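Local atomic coordinates of putative dehydratase (Salmonella enterica subsp. enterica serovar Enteritidis, PDB entry 3TW9), a protein that catalyses, with low activity in vitro and with magnesium as cofactor, the dehydration of D-gluconate to 2-dehydro-3-deoxy-D-gluconate, though probably without a significant role in D-gluconate degradation in vivo. Residues N28-N33 with E52-G57; L46-I51 with Y59-A64; C151-G156 with Q174-Q179; F245-H250 with F271-P276; S356-C361 with L408-D413. All coordinates share one frame; numbering follows the deposited sequence. Where two conformers were deposited one is given.

Interactions 1 and 2 follow one another along a three-stranded antiparallel sheet of the N-terminal domain, sharing strand 46-53; their centres lie about 15 Å apart and their segments alternate in sequence. Interactions 3 and 4 come later in the chain and belong to the barrel of the enolase-like domain, where strands 175-177 and 244-248 are neighbours; about 11 Å separates their centres, and Gln179 reaches Asp248 of the magnesium site. Interaction 5, last in sequence, is formed by barrel-domain segments yet lies about 8 Å from interaction 2, centre to centre, and touches it through Tyr59 and Asp411. It therefore marks where the two domains meet, whereas interaction 1 sits about 44 Å from interactions 3 and 4, again between centres.

Interaction 1 of 5, residues N28-N33 with E52-G57; sequences NLKITN and ETNEPG
The side-chain amide of Asn54 bonds to the backbone of residues 28-30 through both of its polar atoms, in two different ways. ND2 meets Asn28 O edge-on in a nearly straight bond (3.1 Å, 176° at the hydrogen), with that oxygen in the plane of the amide. OD1 takes the N-H of Lys30 at 2.8 Å from OD1 to N, but this donor reaches it from well above the carbonyl plane. CG of Asn54 sits between its own backbone N and carbonyl carbon (chi1 63°), which brings the amide within reach of both Asn28 O and Lys30 N. A second pair of flat groups, the Asn33 amide and the Glu52 carboxylate, lie side by side in the conformer given for Glu52; since a second conformer exists, this approach is doubtful.

Between these two ends the strands pair antiparallel, with Ile31 opposite Thr53 in a non-hydrogen-bonded pair. Then the register slips by one: Thr32 and Asn33 both face Glu52, a classic beta bulge in the hairpin of strands 31-39 and 46-53. Thr32 N binds Glu52 O at 2.9 Å, and Glu52 N binds Asn33 O at 2.8 Å. On the other side of the Ile31-Thr53 pair, Asn54 N donates to Lys30 O.

Leu29 reaches across with one methyl, its CD1 lying 3.8 Å from Glu55 CB and also against Thr53 CB. Thr53 OG1 accepts from Glu55 N at 3.1 Å, an ST turn that bends the chain away from the strand; the same hydroxyl is bonded to Leu58 O. Helix 110-131 meets both side chains, Leu29 through Leu130 and Thr53 through Ile126.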
# COMPACT_ATOMS: atom_id res chain seq x y z
N ASN C 28 -25.09 -11.78 4.19
CA ASN C 28 -25.80 -12.43 3.06
C ASN C 28 -26.07 -11.44 1.92
O ASN C 28 -26.99 -11.61 1.11
CB ASN C 28 -27.10 -13.07 3.56
CG ASN C 28 -27.46 -14.33 2.78
OD1 ASN C 28 -28.50 -14.39 2.12
ND2 ASN C 28 -26.61 -15.35 2.87
N LEU C 29 -25.25 -10.40 1.86
CA LEU C 29 -25.33 -9.40 0.81
C LEU C 29 -24.78 -10.00 -0.50
O LEU C 29 -23.75 -10.67 -0.48
CB LEU C 29 -24.54 -8.17 1.23
CG LEU C 29 -24.57 -6.92 0.37
CD1 LEU C 29 -25.96 -6.29 0.34
CD2 LEU C 29 -23.53 -5.94 0.91
N LYS C 30 -25.48 -9.78 -1.61
CA LYS C 30 -25.07 -10.32 -2.91
C LYS C 30 -25.18 -9.28 -4.01
O LYS C 30 -26.07 -8.42 -3.98
CB LYS C 30 -25.93 -11.52 -3.32
CG LYS C 30 -25.76 -12.76 -2.50
CD LYS C 30 -26.88 -13.75 -2.78
CE LYS C 30 -26.54 -15.12 -2.23
NZ LYS C 30 -26.24 -15.09 -0.76
N ILE C 31 -24.29 -9.37 -5.00
CA ILE C 31 -24.46 -8.62 -6.24
C ILE C 31 -25.63 -9.26 -7.00
O ILE C 31 -25.68 -10.49 -7.17
CB ILE C 31 -23.16 -8.63 -7.11
CG1 ILE C 31 -22.07 -7.79 -6.42
CG2 ILE C 31 -23.41 -8.08 -8.50
CD1 ILE C 31 -20.64 -8.28 -6.69
N THR C 32 -26.56 -8.42 -7.47
CA THR C 32 -27.73 -8.91 -8.21
C THR C 32 -27.69 -8.57 -9.69
O THR C 32 -28.23 -9.30 -10.52
CB THR C 32 -29.04 -8.33 -7.63
OG1 THR C 32 -28.93 -6.90 -7.53
CG2 THR C 32 -29.35 -8.94 -6.29
N ASN C 33 -27.10 -7.42 -10.00
CA ASN C 33 -27.02 -6.94 -11.37
C ASN C 33 -25.78 -6.07 -11.55
O ASN C 33 -25.42 -5.30 -10.66
CB ASN C 33 -28.28 -6.14 -11.74
CG ASN C 33 -28.37 -5.86 -13.22
OD1 ASN C 33 -28.38 -4.71 -13.64
ND2 ASN C 33 -28.40 -6.92 -14.03
N GLU C 52 -25.81 -3.31 -8.67
CA GLU C 52 -26.94 -3.40 -7.75
C GLU C 52 -26.78 -4.56 -6.78
O GLU C 52 -26.14 -5.57 -7.08
CB GLU C 52 -28.26 -3.49 -8.52
CG GLU C 52 -28.67 -2.19 -9.20
CD GLU C 52 -29.92 -2.33 -10.03
OE1 GLU C 52 -30.23 -3.46 -10.47
OE2 GLU C 52 -30.60 -1.31 -10.26
N THR C 53 -27.37 -4.42 -5.60
CA THR C 53 -27.31 -5.49 -4.63
C THR C 53 -28.71 -5.98 -4.26
O THR C 53 -29.71 -5.44 -4.74
CB THR C 53 -26.61 -5.06 -3.34
OG1 THR C 53 -27.45 -4.12 -2.66
CG2 THR C 53 -25.24 -4.44 -3.65
N ASN C 54 -28.76 -7.00 -3.40
CA ASN C 54 -30.03 -7.50 -2.86
C ASN C 54 -30.53 -6.73 -1.64
O ASN C 54 -31.48 -7.13 -0.99
CB ASN C 54 -29.95 -9.01 -2.57
CG ASN C 54 -28.93 -9.37 -1.50
OD1 ASN C 54 -28.02 -8.60 -1.20
ND2 ASN C 54 -29.06 -10.57 -0.95
N GLU C 55 -29.86 -5.62 -1.32
CA GLU C 55 -30.33 -4.67 -0.34
C GLU C 55 -30.94 -3.51 -1.12
O GLU C 55 -30.22 -2.87 -1.90
CB GLU C 55 -29.17 -4.18 0.53
CG GLU C 55 -29.56 -3.16 1.60
CD GLU C 55 -29.99 -3.81 2.89
OE1 GLU C 55 -29.20 -4.59 3.46
OE2 GLU C 55 -31.12 -3.53 3.35
N PRO C 56 -32.25 -3.25 -0.93
CA PRO C 56 -32.95 -2.18 -1.65
C PRO C 56 -32.33 -0.80 -1.45
O PRO C 56 -32.08 -0.37 -0.32
CB PRO C 56 -34.37 -2.22 -1.06
CG PRO C 56 -34.53 -3.62 -0.62
CD PRO C 56 -33.18 -4.01 -0.07
N GLY C 57 -32.06 -0.12 -2.56
CA GLY C 57 -31.49 1.23 -2.49
C GLY C 57 -29.97 1.26 -2.49
O GLY C 57 -29.38 2.31 -2.75

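Interaction 2 of 5, residues L46-I51 with Y59-A64; sequences LAVVKI and YGLGCA
This is a buried antiparallel strand pairing, strand 46-53 against 59-63, in the three-stranded sheet of the N-terminal domain. Five backbone bonds hold it, from Ala64 N to Ala47 O (2.8 Å) at one end to Gly60 N and Ile51 O (3.0 Å) at the other. The strands run 155° apart.

At the hairpin end Lys50 is drawn out straight, CG opposite its backbone N (chi1 -179°), and places CE and NZ over one face of the Tyr59 ring. CE stands 3.8 Å from the ring centroid in a CH-pi contact. NZ sits 4.3 Å from the same Tyr59 centroid, only 6° off the normal, a cation-pi contact. Both polar ends are also held by residues of the barrel domain: Lys50 NZ forms a salt bridge with Glu414, and Tyr59 OH bonds to Asp411.

The two strands form a beta hairpin, and the faces of the sheet differ. On the face of Val48, Lys50, Leu61 and Cys63, Leu61 runs alongside Lys50, its CD2 3.7 Å from Lys50 CB, and touches Val48 CG1 with the same methyl. The face of Val49 and Ile51 has glycines, Gly62 and Gly60, as their cross-strand partners, and helices 70-85 and 110-131 pack on it: Val49 meets Ile77, while Ile51 meets Val119, Ala122 and Ile126. Beyond the paired strand Ala64 folds in, its CB 3.9 Å from Ala47 CB.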
# COMPACT_ATOMS: atom_id res chain seq x y z
N LEU C 46 -18.33 8.37 -22.08
CA LEU C 46 -18.04 7.86 -20.74
C LEU C 46 -18.67 6.48 -20.53
O LEU C 46 -19.73 6.18 -21.11
CB LEU C 46 -18.58 8.81 -19.66
CG LEU C 46 -18.29 10.31 -19.76
CD1 LEU C 46 -19.06 11.07 -18.66
CD2 LEU C 46 -16.76 10.62 -19.72
N ALA C 47 -18.02 5.66 -19.71
CA ALA C 47 -18.62 4.41 -19.23
C ALA C 47 -18.64 4.41 -17.73
O ALA C 47 -17.62 4.63 -17.07
CB ALA C 47 -17.87 3.18 -19.73
N VAL C 48 -19.82 4.19 -17.19
CA VAL C 48 -20.02 4.10 -15.77
C VAL C 48 -20.69 2.76 -15.49
O VAL C 48 -21.71 2.43 -16.10
CB VAL C 48 -20.91 5.26 -15.24
CG1 VAL C 48 -21.31 5.01 -13.78
CG2 VAL C 48 -20.19 6.58 -15.39
N VAL C 49 -20.09 1.99 -14.59
CA VAL C 49 -20.67 0.74 -14.11
C VAL C 49 -21.54 0.99 -12.89
O VAL C 49 -21.10 1.64 -11.94
CB VAL C 49 -19.54 -0.30 -13.74
CG1 VAL C 49 -20.08 -1.51 -12.94
CG2 VAL C 49 -18.87 -0.81 -15.00
N LYS C 50 -22.77 0.44 -12.91
CA LYS C 50 -23.64 0.41 -11.73
C LYS C 50 -23.80 -1.01 -11.26
O LYS C 50 -24.23 -1.88 -12.02
CB LYS C 50 -25.00 1.02 -12.03
CG LYS C 50 -25.98 1.06 -10.84
CD LYS C 50 -27.15 1.94 -11.20
CE LYS C 50 -28.08 2.17 -10.05
NZ LYS C 50 -29.09 3.18 -10.49
N ILE C 51 -23.47 -1.26 -9.99
CA ILE C 51 -23.61 -2.58 -9.40
C ILE C 51 -24.76 -2.54 -8.40
O ILE C 51 -24.69 -1.82 -7.41
CB ILE C 51 -22.30 -3.04 -8.70
CG1 ILE C 51 -21.20 -3.28 -9.74
CG2 ILE C 51 -22.53 -4.32 -7.89
CD1 ILE C 51 -19.93 -3.86 -9.16
N TYR C 59 -26.46 0.46 -4.02
CA TYR C 59 -25.75 0.19 -5.26
C TYR C 59 -24.48 1.01 -5.25
O TYR C 59 -24.33 1.92 -4.44
CB TYR C 59 -26.58 0.58 -6.48
CG TYR C 59 -27.09 2.00 -6.48
CD1 TYR C 59 -26.28 3.08 -6.87
CD2 TYR C 59 -28.41 2.27 -6.11
CE1 TYR C 59 -26.77 4.39 -6.88
CE2 TYR C 59 -28.91 3.57 -6.11
CZ TYR C 59 -28.10 4.61 -6.50
OH TYR C 59 -28.62 5.87 -6.49
N GLY C 60 -23.58 0.69 -6.18
CA GLY C 60 -22.28 1.36 -6.24
C GLY C 60 -22.03 1.76 -7.68
O GLY C 60 -22.52 1.10 -8.62
N LEU C 61 -21.28 2.85 -7.86
CA LEU C 61 -20.91 3.34 -9.17
C LEU C 61 -19.40 3.37 -9.33
O LEU C 61 -18.67 3.73 -8.38
CB LEU C 61 -21.44 4.75 -9.43
CG LEU C 61 -22.95 4.90 -9.31
CD1 LEU C 61 -23.26 6.38 -9.45
CD2 LEU C 61 -23.63 4.05 -10.38
N GLY C 62 -18.95 3.04 -10.54
CA GLY C 62 -17.54 3.03 -10.85
C GLY C 62 -17.27 3.57 -12.24
O GLY C 62 -18.12 3.50 -13.11
N CYS C 63 -16.09 4.13 -12.44
CA CYS C 63 -15.71 4.63 -13.74
C CYS C 63 -14.99 3.56 -14.54
O CYS C 63 -14.05 2.92 -14.03
CB CYS C 63 -14.83 5.89 -13.64
SG CYS C 63 -14.64 6.79 -15.19
N ALA C 64 -15.41 3.42 -15.81
CA ALA C 64 -14.75 2.55 -16.79
C ALA C 64 -14.38 3.30 -18.05
O ALA C 64 -14.36 2.71 -19.14
CB ALA C 64 -15.68 1.33 -17.12

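Interaction 3 of 5, residues C151-G156 with Q174-Q179; sequences CHTDGG and QYVRCQ
Cys151 opens the contact with its carbonyl, which accepts a nearly straight bond from Arg177 N (Cys151 O to N 2.9 Å, 172° at the hydrogen). Its sulfur lies 4.1 Å from Val176 CG1.

His152 comes next, and its ring is stacked flat against the guanidinium of Arg177, centres 3.7 Å apart and planes at 8°. Arg177 leaves the backbone extended and then bends at chi3 (90°), which lays NE and CZ parallel to the imidazole, while CD adds a CH-pi contact over the same face. Gln179 CD approaches the opposite face of the guanidinium, toward its rim. The far end of the imidazole is fixed from outside: NE2 is hydrogen-bonded to Glu377, a substrate-binding residue, and His152 itself probably contacts substrate, as in related enzymes.

The two segments are the strand ends of a beta-alpha-beta unit, joined through helix 158-171, in the barrel of the enolase superfamily. Their touching parts run nearly parallel.

Thr153 turns inward here, its CG2 4.0 Å from Val176 CG1, and on the helix side it packs on Val161 and Ile165. Asp154 then approaches the edge of the guanidinium, OD2 being modelled 3.1 Å from Arg177 NH2 with the two planar groups nearly coplanar; this salt bridge is less certain because the position of OD2 is doubtful. From the other terminal nitrogen, NH1, a long, weak ion pair runs to the magnesium ligand Asp248.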
# COMPACT_ATOMS: atom_id res chain seq x y z
N CYS C 151 -5.03 23.44 -13.75
CA CYS C 151 -5.88 23.42 -14.94
C CYS C 151 -5.02 23.73 -16.14
O CYS C 151 -3.89 24.22 -16.03
CB CYS C 151 -6.97 24.48 -14.80
SG CYS C 151 -6.24 26.12 -14.64
N HIS C 152 -5.61 23.49 -17.30
CA HIS C 152 -5.00 23.72 -18.59
C HIS C 152 -5.29 25.15 -19.04
O HIS C 152 -6.30 25.72 -18.64
CB HIS C 152 -5.60 22.74 -19.59
CG HIS C 152 -5.31 21.30 -19.30
ND1 HIS C 152 -5.62 20.29 -20.18
CD2 HIS C 152 -4.71 20.70 -18.24
CE1 HIS C 152 -5.26 19.13 -19.67
NE2 HIS C 152 -4.72 19.35 -18.48
N THR C 153 -4.41 25.71 -19.87
CA THR C 153 -4.57 27.07 -20.37
C THR C 153 -4.55 27.12 -21.90
O THR C 153 -3.97 28.04 -22.48
CB THR C 153 -3.49 28.04 -19.78
OG1 THR C 153 -2.17 27.62 -20.19
CG2 THR C 153 -3.54 28.10 -18.25
N ASP C 154 -5.20 26.13 -22.52
CA ASP C 154 -5.16 25.90 -23.98
C ASP C 154 -5.50 27.16 -24.77
O ASP C 154 -6.56 27.75 -24.57
CB ASP C 154 -6.12 24.77 -24.37
CG ASP C 154 -5.57 23.39 -24.06
OD1 ASP C 154 -6.04 22.41 -24.66
OD2 ASP C 154 -4.67 23.27 -23.21
N GLY C 155 -4.59 27.58 -25.64
CA GLY C 155 -4.79 28.78 -26.46
C GLY C 155 -4.23 28.64 -27.87
O GLY C 155 -3.37 27.79 -28.12
N GLY C 156 -4.75 29.45 -28.79
CA GLY C 156 -4.36 29.40 -30.20
C GLY C 156 -2.98 29.97 -30.51
O GLY C 156 -2.36 29.57 -31.49
N GLN C 174 -3.33 28.10 -8.50
CA GLN C 174 -1.97 28.37 -8.05
C GLN C 174 -0.96 27.50 -8.80
O GLN C 174 0.23 27.56 -8.55
CB GLN C 174 -1.88 28.16 -6.55
CG GLN C 174 -2.76 29.16 -5.81
CD GLN C 174 -2.49 29.19 -4.33
OE1 GLN C 174 -1.74 30.05 -3.86
NE2 GLN C 174 -3.04 28.23 -3.60
N TYR C 175 -1.49 26.71 -9.74
CA TYR C 175 -0.72 25.77 -10.55
C TYR C 175 -1.39 25.72 -11.92
O TYR C 175 -2.60 25.54 -11.99
CB TYR C 175 -0.77 24.35 -9.97
CG TYR C 175 -0.39 24.14 -8.52
CD1 TYR C 175 0.81 23.50 -8.18
CD2 TYR C 175 -1.28 24.48 -7.49
CE1 TYR C 175 1.14 23.28 -6.83
CE2 TYR C 175 -0.97 24.27 -6.18
CZ TYR C 175 0.23 23.67 -5.84
OH TYR C 175 0.46 23.48 -4.51
N VAL C 176 -0.63 25.87 -13.00
CA VAL C 176 -1.21 25.85 -14.36
C VAL C 176 -0.35 25.08 -15.34
O VAL C 176 0.86 25.18 -15.28
CB VAL C 176 -1.38 27.29 -14.98
CG1 VAL C 176 -2.60 27.99 -14.38
CG2 VAL C 176 -0.13 28.12 -14.77
N ARG C 177 -1.00 24.36 -16.25
CA ARG C 177 -0.28 23.77 -17.37
C ARG C 177 -0.14 24.80 -18.46
O ARG C 177 -1.13 25.43 -18.83
CB ARG C 177 -1.06 22.60 -17.93
CG ARG C 177 -0.26 21.84 -19.03
CD ARG C 177 -1.04 20.67 -19.56
NE ARG C 177 -1.87 21.07 -20.69
CZ ARG C 177 -2.35 20.22 -21.60
NH1 ARG C 177 -2.09 18.92 -21.49
NH2 ARG C 177 -3.09 20.68 -22.61
N CYS C 178 1.09 24.94 -18.98
CA CYS C 178 1.42 25.93 -20.01
C CYS C 178 2.02 25.22 -21.20
O CYS C 178 3.03 24.53 -21.08
CB CYS C 178 2.45 26.93 -19.49
SG CYS C 178 1.98 27.68 -17.93
N GLN C 179 1.36 25.39 -22.34
CA GLN C 179 1.80 24.82 -23.62
C GLN C 179 1.96 25.92 -24.67
O GLN C 179 1.48 27.06 -24.49
CB GLN C 179 0.82 23.75 -24.11
CG GLN C 179 0.43 22.62 -23.09
CD GLN C 179 1.58 21.67 -22.72
OE1 GLN C 179 1.80 21.41 -21.54
NE2 GLN C 179 2.28 21.15 -23.72

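Interaction 4 of 5, residues F245-H250 with F271-P276; sequences FIHDVH and FYLEDP
Strands 245-248 and 272-274 run parallel, 17° apart and 4.7 Å between axes, with a ladder of backbone bonds: Phe271 N to Phe245 O, His247 N to Tyr272 O (3.2 Å), Glu274 N to His247 O, and Val249 N to Glu274 O (2.8 Å).

At the C-terminal end, where enolase-superfamily barrels carry their active site, the magnesium ligands Asp248 and Glu274 meet. Their carboxylates are stacked, planes 3° apart, with Asp248 OD2 3.5 Å from Glu274 OE1. Both are acceptors, so the pair would probably repel without a cation; the Arg321 salt bridge to Glu274 OE2 probably offsets some of this charge. A water lies 2.8 Å from Asp248 OD1 and 2.6 Å from Asp275 OD2. His250, probably a proton donor or acceptor, follows on the turn.

Deeper in the barrel, Ile246 lies over one face of the Tyr272 ring, its CG1 4.0 Å from the centroid. On the other side of the sheet Leu273 CD1 touches Val249 CG2 (3.6 Å) and meets the His247 ring at its edge.

Strands 175-177 and 296-298 flank the pair within the sheet, while helix 221-239 packs on Phe245, His247 and Val249, and helix 255-265 on Leu273 and Pro276.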
# COMPACT_ATOMS: atom_id res chain seq x y z
N PHE C 245 4.19 26.13 -12.64
CA PHE C 245 4.03 25.78 -14.06
C PHE C 245 4.24 24.29 -14.29
O PHE C 245 5.18 23.70 -13.75
CB PHE C 245 5.07 26.49 -14.92
CG PHE C 245 4.85 27.97 -15.09
CD1 PHE C 245 3.58 28.53 -14.90
CD2 PHE C 245 5.89 28.78 -15.51
CE1 PHE C 245 3.38 29.89 -15.08
CE2 PHE C 245 5.69 30.16 -15.70
CZ PHE C 245 4.42 30.70 -15.48
N ILE C 246 3.34 23.71 -15.06
CA ILE C 246 3.48 22.35 -15.59
C ILE C 246 3.59 22.40 -17.11
O ILE C 246 2.91 23.18 -17.77
CB ILE C 246 2.29 21.49 -15.13
CG1 ILE C 246 2.53 21.08 -13.68
CG2 ILE C 246 2.04 20.25 -16.06
CD1 ILE C 246 1.36 20.69 -12.99
N HIS C 247 4.47 21.58 -17.67
CA HIS C 247 4.55 21.46 -19.11
C HIS C 247 4.50 20.00 -19.48
O HIS C 247 5.24 19.20 -18.91
CB HIS C 247 5.82 22.10 -19.70
CG HIS C 247 5.87 22.02 -21.19
ND1 HIS C 247 5.04 22.76 -22.00
CD2 HIS C 247 6.57 21.21 -22.02
CE1 HIS C 247 5.27 22.46 -23.26
NE2 HIS C 247 6.19 21.51 -23.31
N ASP C 248 3.66 19.67 -20.46
CA ASP C 248 3.50 18.30 -20.93
C ASP C 248 4.21 18.10 -22.27
O ASP C 248 3.80 18.62 -23.31
CB ASP C 248 1.98 18.01 -21.05
CG ASP C 248 1.64 16.55 -21.22
OD1 ASP C 248 2.57 15.71 -21.25
OD2 ASP C 248 0.43 16.22 -21.32
N VAL C 249 5.28 17.30 -22.25
CA VAL C 249 5.95 16.88 -23.49
C VAL C 249 5.08 15.90 -24.32
O VAL C 249 5.16 15.88 -25.54
CB VAL C 249 7.31 16.22 -23.15
CG1 VAL C 249 8.05 15.77 -24.40
CG2 VAL C 249 8.17 17.20 -22.37
N HIS C 250 4.29 15.08 -23.62
CA HIS C 250 3.29 14.17 -24.20
C HIS C 250 3.92 13.28 -25.25
O HIS C 250 3.39 13.15 -26.34
CB HIS C 250 2.13 14.98 -24.82
CG HIS C 250 0.80 14.29 -24.79
ND1 HIS C 250 0.39 13.40 -25.75
CD2 HIS C 250 -0.21 14.37 -23.89
CE1 HIS C 250 -0.82 12.96 -25.46
NE2 HIS C 250 -1.21 13.53 -24.33
N PHE C 271 7.01 22.90 -11.85
CA PHE C 271 6.48 21.99 -10.84
C PHE C 271 6.67 20.54 -11.32
O PHE C 271 7.08 19.67 -10.55
CB PHE C 271 5.00 22.29 -10.60
CG PHE C 271 4.37 21.46 -9.53
CD1 PHE C 271 4.56 21.76 -8.19
CD2 PHE C 271 3.56 20.36 -9.87
CE1 PHE C 271 3.96 20.98 -7.19
CE2 PHE C 271 2.97 19.59 -8.87
CZ PHE C 271 3.15 19.90 -7.55
N TYR C 272 6.36 20.31 -12.59
CA TYR C 272 6.85 19.13 -13.28
C TYR C 272 6.88 19.23 -14.80
O TYR C 272 6.14 20.02 -15.40
CB TYR C 272 6.17 17.84 -12.77
CG TYR C 272 4.70 17.59 -12.96
CD1 TYR C 272 4.09 17.58 -14.24
CD2 TYR C 272 3.92 17.24 -11.85
CE1 TYR C 272 2.72 17.23 -14.38
CE2 TYR C 272 2.59 16.92 -11.97
CZ TYR C 272 1.98 16.93 -13.22
OH TYR C 272 0.64 16.56 -13.26
N LEU C 273 7.75 18.42 -15.40
CA LEU C 273 7.79 18.21 -16.85
C LEU C 273 7.23 16.81 -17.07
O LEU C 273 7.73 15.84 -16.49
CB LEU C 273 9.23 18.26 -17.36
CG LEU C 273 9.46 18.13 -18.88
CD1 LEU C 273 8.86 19.34 -19.62
CD2 LEU C 273 10.93 18.06 -19.17
N GLU C 274 6.19 16.73 -17.90
CA GLU C 274 5.34 15.55 -18.00
C GLU C 274 5.55 14.75 -19.27
O GLU C 274 5.72 15.30 -20.36
CB GLU C 274 3.87 15.98 -17.90
CG GLU C 274 2.92 14.79 -17.92
CD GLU C 274 1.51 15.20 -18.03
OE1 GLU C 274 1.26 16.40 -17.93
OE2 GLU C 274 0.65 14.30 -18.20
N ASP C 275 5.48 13.42 -19.10
CA ASP C 275 5.69 12.45 -20.20
C ASP C 275 6.82 12.79 -21.14
O ASP C 275 6.60 12.92 -22.35
CB ASP C 275 4.39 12.16 -20.93
CG ASP C 275 3.37 11.50 -20.06
OD1 ASP C 275 3.67 11.23 -18.87
OD2 ASP C 275 2.22 11.28 -20.54
N PRO C 276 8.06 12.94 -20.60
CA PRO C 276 9.17 13.21 -21.48
C PRO C 276 9.47 12.02 -22.43
O PRO C 276 10.11 12.20 -23.46
CB PRO C 276 10.34 13.43 -20.52
CG PRO C 276 9.97 12.72 -19.27
CD PRO C 276 8.48 12.91 -19.18
O HOH W 1 0.92 13.48 -21.14

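Interaction 5 of 5, residues S356-C361 with L408-D413; sequences SPVGVC and LGIDID
Apolar packing carries the contact between the start of helix 357-369 and the loop 408-413. Val358 divides its two methyls: CG1 meets Leu408 CD1 at 3.9 Å, while CG2 meets Ile410 CG2, also at 3.9 Å. With CG1 set opposite the backbone N (chi1 179°), the branches spread to reach both loop residues. Leu408 crosses Val358 at about a right angle. Ile410 sends its other arm up to the helix, where CD1 lies 4.0 Å from Cys361 SG and 4.2 Å from Pro357 CB.

Against polar atoms the touch is slight: Cys361 CB comes 3.7 Å from Leu408 O.

The hydrogen bonds inside the segments are local. Ser356 is the N-cap of helix 357-369, its OG accepting from Gly359 N (3.2 Å, 167° at the hydrogen) and more weakly from Val358 N. Asp413 caps helix 414-417 through Lys416 N. A side-chain to backbone bond joins Asp411 OD1 to Ile412 N at 2.8 Å.

With methyls and a sulfur facing one another, the fit between the two segments depends on shape and burial, while His365, further along the same helix, adds a directional bond to Leu408 O, and Asp125 bonds Leu408 N, tying this loop to the N-terminal domain.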
# COMPACT_ATOMS: atom_id res chain seq x y z
N SER C 356 -15.19 10.04 -16.15
CA SER C 356 -16.52 10.38 -15.65
C SER C 356 -16.40 11.16 -14.35
O SER C 356 -15.37 11.10 -13.66
CB SER C 356 -17.39 9.13 -15.49
OG SER C 356 -17.09 8.43 -14.29
N PRO C 357 -17.46 11.91 -13.98
CA PRO C 357 -17.42 12.49 -12.64
C PRO C 357 -17.20 11.47 -11.50
O PRO C 357 -16.67 11.83 -10.44
CB PRO C 357 -18.79 13.18 -12.53
CG PRO C 357 -19.00 13.66 -13.98
CD PRO C 357 -18.60 12.43 -14.77
N VAL C 358 -17.59 10.21 -11.73
CA VAL C 358 -17.33 9.14 -10.77
C VAL C 358 -15.79 8.93 -10.65
O VAL C 358 -15.26 8.87 -9.56
CB VAL C 358 -18.01 7.81 -11.18
CG1 VAL C 358 -17.70 6.69 -10.18
CG2 VAL C 358 -19.55 7.99 -11.30
N GLY C 359 -15.11 8.80 -11.78
CA GLY C 359 -13.62 8.77 -11.79
C GLY C 359 -12.99 10.03 -11.18
O GLY C 359 -11.96 9.96 -10.52
N VAL C 360 -13.60 11.19 -11.43
CA VAL C 360 -13.11 12.46 -10.83
C VAL C 360 -13.13 12.35 -9.30
O VAL C 360 -12.14 12.64 -8.62
CB VAL C 360 -13.91 13.69 -11.36
CG1 VAL C 360 -13.58 14.97 -10.55
CG2 VAL C 360 -13.57 13.90 -12.82
N CYS C 361 -14.24 11.86 -8.76
CA CYS C 361 -14.37 11.64 -7.32
C CYS C 361 -13.41 10.56 -6.82
O CYS C 361 -12.82 10.73 -5.77
CB CYS C 361 -15.80 11.31 -6.92
SG CYS C 361 -16.94 12.72 -7.15
N LEU C 408 -18.42 7.17 -2.67
CA LEU C 408 -17.76 8.19 -3.49
C LEU C 408 -18.48 9.55 -3.49
O LEU C 408 -17.96 10.52 -4.04
CB LEU C 408 -17.53 7.69 -4.93
CG LEU C 408 -16.57 6.49 -5.06
CD1 LEU C 408 -16.63 5.86 -6.47
CD2 LEU C 408 -15.13 6.87 -4.68
N GLY C 409 -19.67 9.60 -2.86
CA GLY C 409 -20.48 10.84 -2.79
C GLY C 409 -21.02 11.34 -4.13
O GLY C 409 -21.26 12.54 -4.33
N ILE C 410 -21.22 10.42 -5.05
CA ILE C 410 -21.61 10.76 -6.41
C ILE C 410 -22.77 9.86 -6.78
O ILE C 410 -22.87 8.74 -6.29
CB ILE C 410 -20.40 10.56 -7.41
CG1 ILE C 410 -20.65 11.21 -8.78
CG2 ILE C 410 -20.01 9.07 -7.53
CD1 ILE C 410 -20.64 12.67 -8.74
N ASP C 411 -23.66 10.36 -7.64
CA ASP C 411 -24.69 9.50 -8.17
C ASP C 411 -24.79 9.71 -9.67
O ASP C 411 -24.09 10.55 -10.22
CB ASP C 411 -26.03 9.71 -7.45
CG ASP C 411 -26.83 8.41 -7.30
OD1 ASP C 411 -26.72 7.51 -8.16
OD2 ASP C 411 -27.58 8.28 -6.31
N ILE C 412 -25.63 8.91 -10.32
CA ILE C 412 -25.96 9.11 -11.72
C ILE C 412 -27.49 9.05 -11.90
O ILE C 412 -28.17 8.23 -11.29
CB ILE C 412 -25.24 8.09 -12.64
CG1 ILE C 412 -25.43 8.48 -14.12
CG2 ILE C 412 -25.65 6.64 -12.33
CD1 ILE C 412 -24.56 7.68 -15.12
N ASP C 413 -28.00 9.98 -12.71
CA ASP C 413 -29.41 9.95 -13.10
C ASP C 413 -29.48 9.27 -14.46
O ASP C 413 -29.11 9.87 -15.48
CB ASP C 413 -29.96 11.39 -13.19
CG ASP C 413 -31.49 11.43 -13.33
OD1 ASP C 413 -32.06 10.63 -14.10
OD2 ASP C 413 -32.12 12.28 -12.68